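PDB 6KHO: tryptophan decarboxylase 1 from Oryza sativa subsp. japonica, which decarboxylates L-tryptophan to tryptamine and 5-hydroxy-L-tryptophan to serotonin, working as a homodimer with pyridoxal 5'-phosphate as cofactor. Local coordinates for residues S47-P52 with S97-A102; P105-A110 with G489-E494; E177-T182 with S215-A220; G169-T174 with C338-V343. All coordinates share one frame; numbering follows the deposited sequence.

Contact 1 of 4, residues S47-P52 with S97-A102; sequences SVESMP and SPNFFA
The aliphatic part of Glu49 lies over one corner of the Pro98 ring, the two side chains crossing at about a right angle. Glu49 CG comes to 3.7 Å from Pro98 CG, and Glu49 CB faces the same ring carbon. With CG anti to the backbone N (chi1 -180°) and the chain extended beyond it, the carboxylate is carried past the proline. There OE1 is hydrogen-bonded to His497 NE2, while OE2 accepts from a water that in turn accepts from Asn99 ND2. The carboxylate and the Asn99 amide have planes 87° apart and are joined through that water. A second water, 3.0 Å from Asn99 ND2, bonds also to Glu49 O, and a third sits among Ser97 OG, Val48 O and Met51 O. The polar seam of this contact is thus built by solvent, and its apolar part by direct touch: Val48 CG2 packs on Ser97 CA at 4.0 Å, and Val48 CG1 reaches Pro98 CD at 4.3 Å. Ser97 OG also accepts from Asn99 N (3.1 Å, 164°), an ST turn within the type I beta turn from Ser97 to Phe100. An alanine in place of Glu49 would probably leave His497 and the bridging water without their carboxylate and the Pro98 ring without its aliphatic neighbour. The contact fastens the loop after helix 27-47 to the loop between helices 77-88 and 110-122. Pro98 and Asn99 also touch His497 of helix 495-513, and Phe101 stacks on Phe486 of strand 481-487.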
loop_
_atom_site.group_PDB
_atom_site.type_symbol
_atom_site.label_atom_id
_atom_site.label_comp_id
_atom_site.label_asym_id
_atom_site.label_seq_id
_atom_site.Cartn_x
_atom_site.Cartn_y
_atom_site.Cartn_z
ATOM N N SER A 47 17.088 -11.704 21.393
ATOM C CA SER A 47 16.966 -10.889 22.589
ATOM C C SER A 47 15.574 -10.302 22.825
ATOM O O SER A 47 15.357 -9.716 23.890
ATOM C CB SER A 47 18.000 -9.755 22.547
ATOM O OG SER A 47 17.684 -8.791 21.555
ATOM N N VAL A 48 14.618 -10.458 21.894
ATOM C CA VAL A 48 13.358 -9.712 22.020
ATOM C C VAL A 48 12.569 -10.153 23.253
ATOM O O VAL A 48 11.953 -9.322 23.937
ATOM C CB VAL A 48 12.504 -9.825 20.738
ATOM C CG1 VAL A 48 12.063 -11.263 20.465
ATOM C CG2 VAL A 48 11.280 -8.906 20.841
ATOM N N GLU A 49 12.582 -11.452 23.568
ATOM C CA GLU A 49 11.786 -11.949 24.686
ATOM C C GLU A 49 12.209 -11.315 26.007
ATOM O O GLU A 49 11.387 -11.163 26.920
ATOM C CB GLU A 49 11.891 -13.476 24.767
ATOM C CG GLU A 49 11.084 -14.096 25.911
ATOM C CD GLU A 49 11.200 -15.614 25.981
ATOM O OE1 GLU A 49 11.684 -16.241 25.010
ATOM O OE2 GLU A 49 10.808 -16.188 27.016
ATOM N N SER A 50 13.477 -10.935 26.116
ATOM C CA SER A 50 14.035 -10.333 27.317
ATOM C C SER A 50 13.697 -8.856 27.444
ATOM O O SER A 50 13.931 -8.271 28.505
ATOM C CB SER A 50 15.560 -10.506 27.318
ATOM O OG SER A 50 16.171 -9.569 26.437
ATOM N N MET A 51 13.176 -8.239 26.388
ATOM C CA MET A 51 12.743 -6.856 26.436
ATOM C C MET A 51 11.305 -6.774 26.943
ATOM O O MET A 51 10.539 -7.735 26.821
ATOM C CB MET A 51 12.833 -6.225 25.049
ATOM C CG MET A 51 14.179 -6.413 24.347
ATOM S SD MET A 51 14.143 -5.662 22.699
ATOM C CE MET A 51 15.839 -5.894 22.155
ATOM N N PRO A 52 10.910 -5.649 27.533
ATOM C CA PRO A 52 9.489 -5.459 27.845
ATOM C C PRO A 52 8.696 -5.343 26.547
ATOM O O PRO A 52 9.095 -4.624 25.631
ATOM C CB PRO A 52 9.470 -4.155 28.650
ATOM C CG PRO A 52 10.729 -3.432 28.219
ATOM C CD PRO A 52 11.741 -4.504 27.953
ATOM N N SER A 97 7.571 -10.325 19.842
ATOM C CA SER A 97 7.843 -10.981 21.112
ATOM C C SER A 97 6.979 -12.229 21.266
ATOM O O SER A 97 5.803 -12.216 20.900
ATOM C CB SER A 97 7.583 -10.034 22.281
ATOM O OG SER A 97 7.754 -10.727 23.510
ATOM N N PRO A 98 7.517 -13.316 21.830
ATOM C CA PRO A 98 6.655 -14.460 22.168
ATOM C C PRO A 98 5.613 -14.136 23.225
ATOM O O PRO A 98 4.695 -14.936 23.425
ATOM C CB PRO A 98 7.646 -15.519 22.676
ATOM C CG PRO A 98 8.814 -14.751 23.126
ATOM C CD PRO A 98 8.916 -13.541 22.232
ATOM N N ASN A 99 5.716 -12.989 23.891
ATOM C CA ASN A 99 4.765 -12.567 24.910
ATOM C C ASN A 99 3.814 -11.481 24.416
ATOM O O ASN A 99 3.116 -10.864 25.226
ATOM C CB ASN A 99 5.527 -12.093 26.161
ATOM C CG ASN A 99 6.349 -13.201 26.792
ATOM O OD1 ASN A 99 5.937 -14.369 26.781
ATOM N ND2 ASN A 99 7.532 -12.853 27.324
ATOM N N PHE A 100 3.795 -11.213 23.112
ATOM C CA PHE A 100 2.800 -10.329 22.516
ATOM C C PHE A 100 1.518 -11.132 22.314
ATOM O O PHE A 100 1.513 -12.108 21.558
ATOM C CB PHE A 100 3.333 -9.775 21.190
ATOM C CG PHE A 100 2.420 -8.801 20.513
ATOM C CD1 PHE A 100 1.358 -9.245 19.736
ATOM C CD2 PHE A 100 2.643 -7.439 20.620
ATOM C CE1 PHE A 100 0.518 -8.342 19.089
ATOM C CE2 PHE A 100 1.823 -6.532 19.972
ATOM C CZ PHE A 100 0.741 -6.988 19.212
ATOM N N PHE A 101 0.442 -10.747 23.011
ATOM C CA PHE A 101 -0.817 -11.495 22.994
ATOM C C PHE A 101 -1.998 -10.670 22.490
ATOM O O PHE A 101 -3.146 -11.087 22.672
ATOM C CB PHE A 101 -1.157 -12.032 24.394
ATOM C CG PHE A 101 -0.068 -12.860 25.025
ATOM C CD1 PHE A 101 0.300 -14.086 24.489
ATOM C CD2 PHE A 101 0.569 -12.425 26.173
ATOM C CE1 PHE A 101 1.296 -14.851 25.077
ATOM C CE2 PHE A 101 1.565 -13.194 26.768
ATOM C CZ PHE A 101 1.921 -14.408 26.221
ATOM N N ALA A 102 -1.755 -9.516 21.878
ATOM C CA ALA A 102 -2.794 -8.562 21.526
ATOM C C ALA A 102 -3.215 -8.682 20.056
ATOM O O ALA A 102 -2.511 -9.260 19.220
ATOM C CB ALA A 102 -2.310 -7.141 21.822
HETATM O O HOH W 1 9.326 -8.763 24.560
HETATM O O HOH W 2 8.681 -10.103 27.400
HETATM O O HOH W 3 9.369 -14.738 28.847
#

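Contact 2 of 4, residues P105-A110 with G489-E494; sequences PSTNSA and GSSLQE
A type I beta turn, Ser490 to Gln493, rests here against the extended loop 105-110, packed tightly around Pro105. The proline ring covers the peptide between Gly489 and Ser490, with Pro105 CB 3.5 Å from Ser490 N. Gly489 permits this approach: its backbone angles already disfavour a beta carbon, and one placed there would point at the proline and stand only 3.2 Å from Pro105 CG. Beside the ring, Thr107 turns its methyl to the same backbone, CG2 lying 3.4 Å from Gly489 O. The hydroxyl of Thr107 is engaged elsewhere, with Met333 N and Lys330 O, which ties the loop to Lys330, the lysine that carries the cofactor covalently in the enzyme, though not in this structure. Further along, Ser491 supplies a direct polar link between the segments: Asn108 N donates to Ser491 OG over 2.8 Å at 163°. That oxygen is delivered by its torsion, anti to its own carbonyl carbon and beside its backbone N (chi1 -69°).

The looser side is the one that takes in solvent. Between Ser106 and Ser491 a single water fills the join, donating to Ser106 O and accepting from Ser491 N at 3.0 Å. The second subunit closes over this region, where its Asn123 O meets Ser106 OG and its Ser120 O meets Asn108 ND2. Across the turn, Gly489 N bonds to Gln493 OE1 over 2.9 Å, the donor lying 46° out of the plane of the amide carbonyl.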
loop_
_atom_site.group_PDB
_atom_site.type_symbol
_atom_site.label_atom_id
_atom_site.label_comp_id
_atom_site.label_asym_id
_atom_site.label_seq_id
_atom_site.Cartn_x
_atom_site.Cartn_y
_atom_site.Cartn_z
ATOM N N PRO A 105 -1.648 -11.834 15.916
ATOM C CA PRO A 105 -0.202 -11.781 15.670
ATOM C C PRO A 105 0.100 -11.488 14.208
ATOM O O PRO A 105 -0.687 -11.798 13.310
ATOM C CB PRO A 105 0.282 -13.177 16.080
ATOM C CG PRO A 105 -0.906 -14.024 16.055
ATOM C CD PRO A 105 -2.076 -13.150 16.409
ATOM N N SER A 106 1.240 -10.842 13.973
ATOM C CA SER A 106 1.747 -10.644 12.617
ATOM C C SER A 106 2.763 -11.758 12.383
ATOM O O SER A 106 3.962 -11.572 12.590
ATOM C CB SER A 106 2.347 -9.252 12.451
ATOM O OG SER A 106 3.321 -8.979 13.454
ATOM N N THR A 107 2.277 -12.937 11.974
ATOM C CA THR A 107 3.166 -14.087 11.870
ATOM C C THR A 107 4.115 -13.900 10.690
ATOM O O THR A 107 3.793 -13.235 9.703
ATOM C CB THR A 107 2.378 -15.404 11.748
ATOM O OG1 THR A 107 1.643 -15.472 10.508
ATOM C CG2 THR A 107 1.402 -15.556 12.924
ATOM N N ASN A 108 5.320 -14.446 10.825
ATOM C CA ASN A 108 6.401 -14.139 9.900
ATOM C C ASN A 108 7.239 -15.393 9.673
ATOM O O ASN A 108 7.090 -16.405 10.368
ATOM C CB ASN A 108 7.255 -12.976 10.445
ATOM C CG ASN A 108 7.821 -12.089 9.352
ATOM O OD1 ASN A 108 7.734 -12.405 8.161
ATOM N ND2 ASN A 108 8.414 -10.964 9.759
ATOM N N SER A 109 8.144 -15.318 8.694
ATOM C CA SER A 109 8.999 -16.454 8.383
ATOM C C SER A 109 10.231 -15.968 7.636
ATOM O O SER A 109 10.207 -14.923 6.975
ATOM C CB SER A 109 8.260 -17.512 7.550
ATOM O OG SER A 109 7.921 -17.017 6.254
ATOM N N ALA A 110 11.309 -16.748 7.745
ATOM C CA ALA A 110 12.547 -16.392 7.051
ATOM C C ALA A 110 12.338 -16.317 5.543
ATOM O O ALA A 110 12.885 -15.429 4.879
ATOM C CB ALA A 110 13.648 -17.396 7.395
ATOM N N GLY A 489 -0.175 -17.007 18.885
ATOM C CA GLY A 489 0.414 -17.318 17.595
ATOM C C GLY A 489 1.592 -16.487 17.120
ATOM O O GLY A 489 2.088 -16.713 16.008
ATOM N N SER A 490 2.041 -15.516 17.913
ATOM C CA SER A 490 3.299 -14.842 17.606
ATOM C C SER A 490 4.355 -15.872 17.210
ATOM O O SER A 490 4.477 -16.922 17.843
ATOM C CB SER A 490 3.764 -14.029 18.813
ATOM O OG SER A 490 4.988 -13.378 18.536
ATOM N N SER A 491 5.077 -15.598 16.115
ATOM C CA SER A 491 5.864 -16.656 15.482
ATOM C C SER A 491 6.926 -17.241 16.424
ATOM O O SER A 491 7.222 -18.442 16.364
ATOM C CB SER A 491 6.509 -16.133 14.199
ATOM O OG SER A 491 5.501 -15.887 13.221
ATOM N N LEU A 492 7.522 -16.414 17.291
ATOM C CA LEU A 492 8.526 -16.921 18.227
ATOM C C LEU A 492 7.918 -17.647 19.427
ATOM O O LEU A 492 8.657 -18.239 20.222
ATOM C CB LEU A 492 9.412 -15.770 18.712
ATOM C CG LEU A 492 10.363 -15.250 17.632
ATOM C CD1 LEU A 492 11.150 -14.024 18.090
ATOM C CD2 LEU A 492 11.290 -16.382 17.213
ATOM N N GLN A 493 6.597 -17.640 19.557
ATOM C CA GLN A 493 5.932 -18.108 20.766
ATOM C C GLN A 493 5.790 -19.628 20.766
ATOM O O GLN A 493 5.364 -20.222 19.770
ATOM C CB GLN A 493 4.568 -17.424 20.865
ATOM C CG GLN A 493 3.565 -18.029 21.808
ATOM C CD GLN A 493 2.246 -17.313 21.694
ATOM O OE1 GLN A 493 1.255 -17.883 21.240
ATOM N NE2 GLN A 493 2.233 -16.038 22.069
ATOM N N GLU A 494 6.171 -20.255 21.879
ATOM C CA GLU A 494 6.042 -21.692 22.078
ATOM C C GLU A 494 5.043 -21.973 23.200
ATOM O O GLU A 494 4.570 -21.060 23.889
ATOM C CB GLU A 494 7.399 -22.324 22.395
ATOM C CG GLU A 494 8.318 -22.449 21.191
ATOM C CD GLU A 494 9.763 -22.766 21.578
ATOM O OE1 GLU A 494 9.991 -23.289 22.696
ATOM O OE2 GLU A 494 10.675 -22.492 20.764
HETATM O O HOH W 4 4.681 -12.866 14.929
#

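Contact 3 of 4, residues E177-T182 with S215-A220; sequences EAMLVT and STFFKA
Met179 reaches across a helix-helix packing in the large domain of a fold type I PLP enzyme and lays its sulfur beside Phe217. SD is 3.5 Å from Phe217 CA and also touches Phe217 CB. Relative to the ring it makes a Met-aromatic contact at the edge, 5.4 Å from SD to the ring centroid and 84° off the ring normal. Met179 owes this reach to its shape: CG is anti to the carbonyl carbon (chi1 -75°), and the rest of the chain runs out straight toward the other helix. The Thr216 methyl touches the same sulfur, CG2 to SD 3.9 Å, while Ala220 fills the next position with its small side chain, its CB 4.2 Å from Met179 CB.

Around this shell, the axes of segments 177-182 and 215-220, parts of helices 175-194 and 215-223, pass 9.0 Å apart at 36°. Met179 also rests on Asp298 of the cofactor pocket, and Thr216 N bonds to His214 ND1. The dimer interface lies close by, with Thr216 packed on Val380 of the second subunit and Leu180 on its own counterpart there. Toward Ala220, Leu180 CD1 approaches the backbone carbonyl, 4.0 Å from Ala220 O.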
loop_
_atom_site.group_PDB
_atom_site.type_symbol
_atom_site.label_atom_id
_atom_site.label_comp_id
_atom_site.label_asym_id
_atom_site.label_seq_id
_atom_site.Cartn_x
_atom_site.Cartn_y
_atom_site.Cartn_z
ATOM N N GLU A 177 -8.547 -1.676 1.453
ATOM C CA GLU A 177 -8.554 -1.480 0.005
ATOM C C GLU A 177 -9.401 -2.538 -0.695
ATOM O O GLU A 177 -10.070 -2.244 -1.690
ATOM C CB GLU A 177 -7.129 -1.489 -0.569
ATOM C CG GLU A 177 -7.115 -1.014 -2.052
ATOM C CD GLU A 177 -5.721 -0.869 -2.628
ATOM O OE1 GLU A 177 -4.742 -1.095 -1.879
ATOM O OE2 GLU A 177 -5.607 -0.526 -3.831
ATOM N N ALA A 178 -9.357 -3.782 -0.213
ATOM C CA ALA A 178 -10.191 -4.821 -0.798
ATOM C C ALA A 178 -11.673 -4.504 -0.603
ATOM O O ALA A 178 -12.492 -4.718 -1.510
ATOM C CB ALA A 178 -9.829 -6.176 -0.184
ATOM N N MET A 179 -12.028 -3.978 0.568
ATOM C CA MET A 179 -13.398 -3.543 0.786
ATOM C C MET A 179 -13.740 -2.373 -0.115
ATOM O O MET A 179 -14.828 -2.330 -0.701
ATOM C CB MET A 179 -13.599 -3.157 2.250
ATOM C CG MET A 179 -13.698 -4.342 3.171
ATOM S SD MET A 179 -13.535 -3.840 4.893
ATOM C CE MET A 179 -13.855 -5.402 5.712
ATOM N N LEU A 180 -12.825 -1.416 -0.240
ATOM C CA LEU A 180 -13.126 -0.198 -0.991
ATOM C C LEU A 180 -13.373 -0.507 -2.466
ATOM O O LEU A 180 -14.320 0.011 -3.071
ATOM C CB LEU A 180 -11.987 0.807 -0.841
ATOM C CG LEU A 180 -12.035 2.071 -1.712
ATOM C CD1 LEU A 180 -13.349 2.845 -1.504
ATOM C CD2 LEU A 180 -10.864 2.976 -1.407
ATOM N N VAL A 181 -12.526 -1.342 -3.069
ATOM C CA VAL A 181 -12.678 -1.544 -4.505
ATOM C C VAL A 181 -13.931 -2.373 -4.799
ATOM O O VAL A 181 -14.600 -2.147 -5.812
ATOM C CB VAL A 181 -11.401 -2.156 -5.123
ATOM C CG1 VAL A 181 -10.181 -1.241 -4.893
ATOM C CG2 VAL A 181 -11.119 -3.574 -4.606
ATOM N N THR A 182 -14.286 -3.324 -3.933
ATOM C CA THR A 182 -15.519 -4.069 -4.185
ATOM C C THR A 182 -16.754 -3.227 -3.881
ATOM O O THR A 182 -17.783 -3.384 -4.548
ATOM C CB THR A 182 -15.568 -5.377 -3.387
ATOM O OG1 THR A 182 -15.427 -5.121 -1.977
ATOM C CG2 THR A 182 -14.477 -6.335 -3.866
ATOM N N SER A 215 -14.168 -1.935 12.055
ATOM C CA SER A 215 -14.521 -0.534 11.839
ATOM C C SER A 215 -14.078 -0.025 10.475
ATOM O O SER A 215 -14.690 0.908 9.946
ATOM C CB SER A 215 -13.908 0.340 12.933
ATOM O OG SER A 215 -12.503 0.164 12.993
ATOM N N THR A 216 -13.047 -0.633 9.888
ATOM C CA THR A 216 -12.550 -0.186 8.594
ATOM C C THR A 216 -13.549 -0.397 7.457
ATOM O O THR A 216 -13.452 0.295 6.438
ATOM C CB THR A 216 -11.227 -0.885 8.278
ATOM O OG1 THR A 216 -10.500 -0.104 7.322
ATOM C CG2 THR A 216 -11.440 -2.307 7.745
ATOM N N PHE A 217 -14.499 -1.328 7.596
ATOM C CA PHE A 217 -15.539 -1.472 6.573
ATOM C C PHE A 217 -16.397 -0.224 6.489
ATOM O O PHE A 217 -16.672 0.292 5.398
ATOM C CB PHE A 217 -16.436 -2.673 6.860
ATOM C CG PHE A 217 -17.655 -2.730 5.972
ATOM C CD1 PHE A 217 -17.522 -2.974 4.610
ATOM C CD2 PHE A 217 -18.917 -2.519 6.484
ATOM C CE1 PHE A 217 -18.630 -3.014 3.778
ATOM C CE2 PHE A 217 -20.051 -2.557 5.647
ATOM C CZ PHE A 217 -19.901 -2.809 4.296
ATOM N N PHE A 218 -16.860 0.259 7.642
ATOM C CA PHE A 218 -17.714 1.436 7.645
ATOM C C PHE A 218 -16.973 2.652 7.125
ATOM O O PHE A 218 -17.568 3.498 6.446
ATOM C CB PHE A 218 -18.266 1.651 9.056
ATOM C CG PHE A 218 -18.989 0.438 9.592
ATOM C CD1 PHE A 218 -20.262 0.128 9.147
ATOM C CD2 PHE A 218 -18.374 -0.416 10.489
ATOM C CE1 PHE A 218 -20.931 -1.005 9.609
ATOM C CE2 PHE A 218 -19.035 -1.543 10.959
ATOM C CZ PHE A 218 -20.315 -1.834 10.518
ATOM N N LYS A 219 -15.666 2.730 7.386
ATOM C CA LYS A 219 -14.874 3.827 6.847
ATOM C C LYS A 219 -14.759 3.738 5.326
ATOM O O LYS A 219 -14.858 4.757 4.634
ATOM C CB LYS A 219 -13.492 3.835 7.501
ATOM C CG LYS A 219 -12.530 4.846 6.905
ATOM C CD LYS A 219 -11.214 4.891 7.681
ATOM C CE LYS A 219 -10.119 5.529 6.845
ATOM N NZ LYS A 219 -8.785 5.291 7.441
ATOM N N ALA A 220 -14.552 2.530 4.790
ATOM C CA ALA A 220 -14.507 2.353 3.340
ATOM C C ALA A 220 -15.832 2.756 2.691
ATOM O O ALA A 220 -15.849 3.361 1.609
ATOM C CB ALA A 220 -14.153 0.899 3.012
#

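Contact 4 of 4, residues G169-T174 with C338-V343; sequences GVILGT and CTCLYV. With PLP (pyridoxal-5'-phosphate), chain C.
Leu341 sets CG anti to its backbone N (chi1 165°) and Leu172 sets CG anti to its carbonyl carbon (chi1 -55°), which brings the methyls together on one face of an antiparallel strand pair. Leu341 CD2 touches both Val170 CG1, at 4.0 Å, and Leu172 CD1, at 4.1 Å. Four backbone bonds hold the strands, two between Val170 and Leu341 and two between Leu172 and Thr339, among them Leu172 N to Thr339 O at 2.7 Å. Gly169, paired with Tyr342, has no side chain; a beta carbon would stand 3.0 Å from Leu341 O. At the other end Thr339 turns OG1 toward the loop, 3.5 Å from Thr174 CA, and hydrogen-bonds to Ser327 OG. A valine in its place would probably leave Ser327 without this hydroxyl partner and set a methyl against Gly173 O. Thr174 in turn caps helix 175-194 through Glu177 N, its CB 3.4 Å from PLP O3P, in a phosphate site that Thr175, Ser176 and Gly381 of the second subunit complete by hydrogen bonds. Strand 168-172 is one of the two edge strands of the seven-stranded sheet within this chain, and strand 339-343 lies between it and strand 323-326. Leu172 and Leu341 rest on helix 175-194, while Cys340 and Tyr342, on the opposite face, pack against helix 133-149.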
loop_
_atom_site.group_PDB
_atom_site.type_symbol
_atom_site.label_atom_id
_atom_site.label_comp_id
_atom_site.label_asym_id
_atom_site.label_seq_id
_atom_site.Cartn_x
_atom_site.Cartn_y
_atom_site.Cartn_z
ATOM N N GLY A 169 -7.898 -12.719 -9.035
ATOM C CA GLY A 169 -7.505 -12.163 -7.756
ATOM C C GLY A 169 -6.478 -11.066 -7.910
ATOM O O GLY A 169 -5.966 -10.809 -9.001
ATOM N N VAL A 170 -6.194 -10.407 -6.788
ATOM C CA VAL A 170 -5.156 -9.389 -6.727
ATOM C C VAL A 170 -4.623 -9.348 -5.302
ATOM O O VAL A 170 -5.379 -9.508 -4.340
ATOM C CB VAL A 170 -5.681 -8.003 -7.176
ATOM C CG1 VAL A 170 -6.837 -7.528 -6.276
ATOM C CG2 VAL A 170 -4.537 -6.966 -7.190
ATOM N N ILE A 171 -3.319 -9.139 -5.167
ATOM C CA ILE A 171 -2.721 -8.891 -3.863
ATOM C C ILE A 171 -2.746 -7.388 -3.619
ATOM O O ILE A 171 -2.211 -6.611 -4.418
ATOM C CB ILE A 171 -1.288 -9.437 -3.783
ATOM C CG1 ILE A 171 -1.285 -10.959 -3.978
ATOM C CG2 ILE A 171 -0.662 -9.046 -2.451
ATOM C CD1 ILE A 171 0.165 -11.536 -4.120
ATOM N N LEU A 172 -3.379 -6.985 -2.526
ATOM C CA LEU A 172 -3.457 -5.600 -2.090
ATOM C C LEU A 172 -2.722 -5.454 -0.760
ATOM O O LEU A 172 -2.316 -6.439 -0.138
ATOM C CB LEU A 172 -4.925 -5.152 -1.949
ATOM C CG LEU A 172 -5.780 -5.337 -3.206
ATOM C CD1 LEU A 172 -7.275 -5.112 -2.938
ATOM C CD2 LEU A 172 -5.291 -4.415 -4.317
ATOM N N GLY A 173 -2.562 -4.206 -0.318
ATOM C CA GLY A 173 -1.917 -3.968 0.962
ATOM C C GLY A 173 -2.799 -4.315 2.151
ATOM O O GLY A 173 -2.318 -4.855 3.151
ATOM N N THR A 174 -4.106 -4.032 2.062
ATOM C CA THR A 174 -4.964 -4.053 3.241
ATOM C C THR A 174 -6.345 -4.594 2.906
ATOM O O THR A 174 -6.809 -4.529 1.766
ATOM C CB THR A 174 -5.158 -2.644 3.853
ATOM O OG1 THR A 174 -5.745 -1.772 2.873
ATOM C CG2 THR A 174 -3.827 -2.051 4.344
ATOM N N CYS A 338 0.311 -7.873 2.917
ATOM C CA CYS A 338 -0.114 -8.926 2.003
ATOM C C CYS A 338 -1.574 -9.316 2.262
ATOM O O CYS A 338 -1.848 -10.123 3.155
ATOM C CB CYS A 338 0.791 -10.153 2.145
ATOM S SG CYS A 338 0.426 -11.458 0.901
ATOM N N THR A 339 -2.510 -8.747 1.507
ATOM C CA THR A 339 -3.919 -9.133 1.579
ATOM C C THR A 339 -4.340 -9.625 0.208
ATOM O O THR A 339 -4.064 -8.961 -0.794
ATOM C CB THR A 339 -4.813 -7.962 2.006
ATOM O OG1 THR A 339 -4.387 -7.480 3.282
ATOM C CG2 THR A 339 -6.290 -8.403 2.099
ATOM N N CYS A 340 -5.000 -10.779 0.161
ATOM C CA CYS A 340 -5.407 -11.395 -1.095
ATOM C C CYS A 340 -6.906 -11.206 -1.286
ATOM O O CYS A 340 -7.687 -11.564 -0.404
ATOM C CB CYS A 340 -5.045 -12.881 -1.102
ATOM S SG CYS A 340 -3.235 -13.103 -1.014
ATOM N N LEU A 341 -7.297 -10.648 -2.431
ATOM C CA LEU A 341 -8.700 -10.472 -2.791
ATOM C C LEU A 341 -9.030 -11.361 -3.979
ATOM O O LEU A 341 -8.314 -11.331 -4.982
ATOM C CB LEU A 341 -8.990 -9.011 -3.153
ATOM C CG LEU A 341 -10.314 -8.766 -3.889
ATOM C CD1 LEU A 341 -11.501 -9.079 -2.957
ATOM C CD2 LEU A 341 -10.374 -7.336 -4.398
ATOM N N TYR A 342 -10.118 -12.125 -3.876
ATOM C CA TYR A 342 -10.610 -12.977 -4.956
ATOM C C TYR A 342 -12.013 -12.531 -5.339
ATOM O O TYR A 342 -12.822 -12.220 -4.463
ATOM C CB TYR A 342 -10.651 -14.456 -4.541
ATOM C CG TYR A 342 -9.291 -15.043 -4.229
ATOM C CD1 TYR A 342 -8.763 -14.971 -2.946
ATOM C CD2 TYR A 342 -8.528 -15.656 -5.226
ATOM C CE1 TYR A 342 -7.509 -15.511 -2.652
ATOM C CE2 TYR A 342 -7.274 -16.206 -4.944
ATOM C CZ TYR A 342 -6.774 -16.131 -3.657
ATOM O OH TYR A 342 -5.535 -16.658 -3.369
ATOM N N VAL A 343 -12.299 -12.493 -6.645
ATOM C CA VAL A 343 -13.615 -12.095 -7.138
ATOM C C VAL A 343 -14.079 -13.103 -8.180
ATOM O O VAL A 343 -13.269 -13.693 -8.900
ATOM C CB VAL A 343 -13.614 -10.660 -7.724
ATOM C CG1 VAL A 343 -13.134 -9.641 -6.672
ATOM C CG2 VAL A 343 -12.750 -10.574 -8.962
HETATM N N1 PLP C . -10.900 -7.280 9.167
HETATM C C2 PLP C . -10.572 -8.301 10.036
HETATM C C2A PLP C . -11.537 -9.399 10.354
HETATM C C3 PLP C . -9.323 -8.316 10.637
HETATM O O3 PLP C . -8.999 -9.331 11.496
HETATM C C4 PLP C . -8.398 -7.317 10.356
HETATM C C4A PLP C . -6.948 -7.525 10.690
HETATM C C5 PLP C . -8.728 -6.290 9.484
HETATM C C6 PLP C . -9.989 -6.273 8.891
HETATM C C5A PLP C . -7.690 -5.218 9.229
HETATM O O4P PLP C . -7.987 -4.392 8.128
HETATM P P PLP C . -6.809 -3.607 7.330
HETATM O O1P PLP C . -5.910 -2.880 8.292
HETATM O O2P PLP C . -7.488 -2.658 6.374
HETATM O O3P PLP C . -5.931 -4.572 6.552
#

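How the contacts relate
Contact 1 closes first along the chain; contact 2 then opens a long loop in which contact 4 is nested, and contact 3 lies within contact 4. In space they form two pairs. Contacts 1 and 2, centres 11 Å apart, touch through Ser97 with Ser490 and Pro98 with Gln493, tying the loop ahead of helix 110-122 to the turn before helix 495-513. Contacts 3 and 4 have centres 13 Å apart: contact 4 is in the sheet, and contact 3 lies on helix 175-194, which packs on it. Thr174 and Thr216 bring these two to the cofactor site. Contacts 1 and 3, centres 32 Å apart, lie on opposite sides of the chain's centre; contacts 2 and 3 both meet the second subunit.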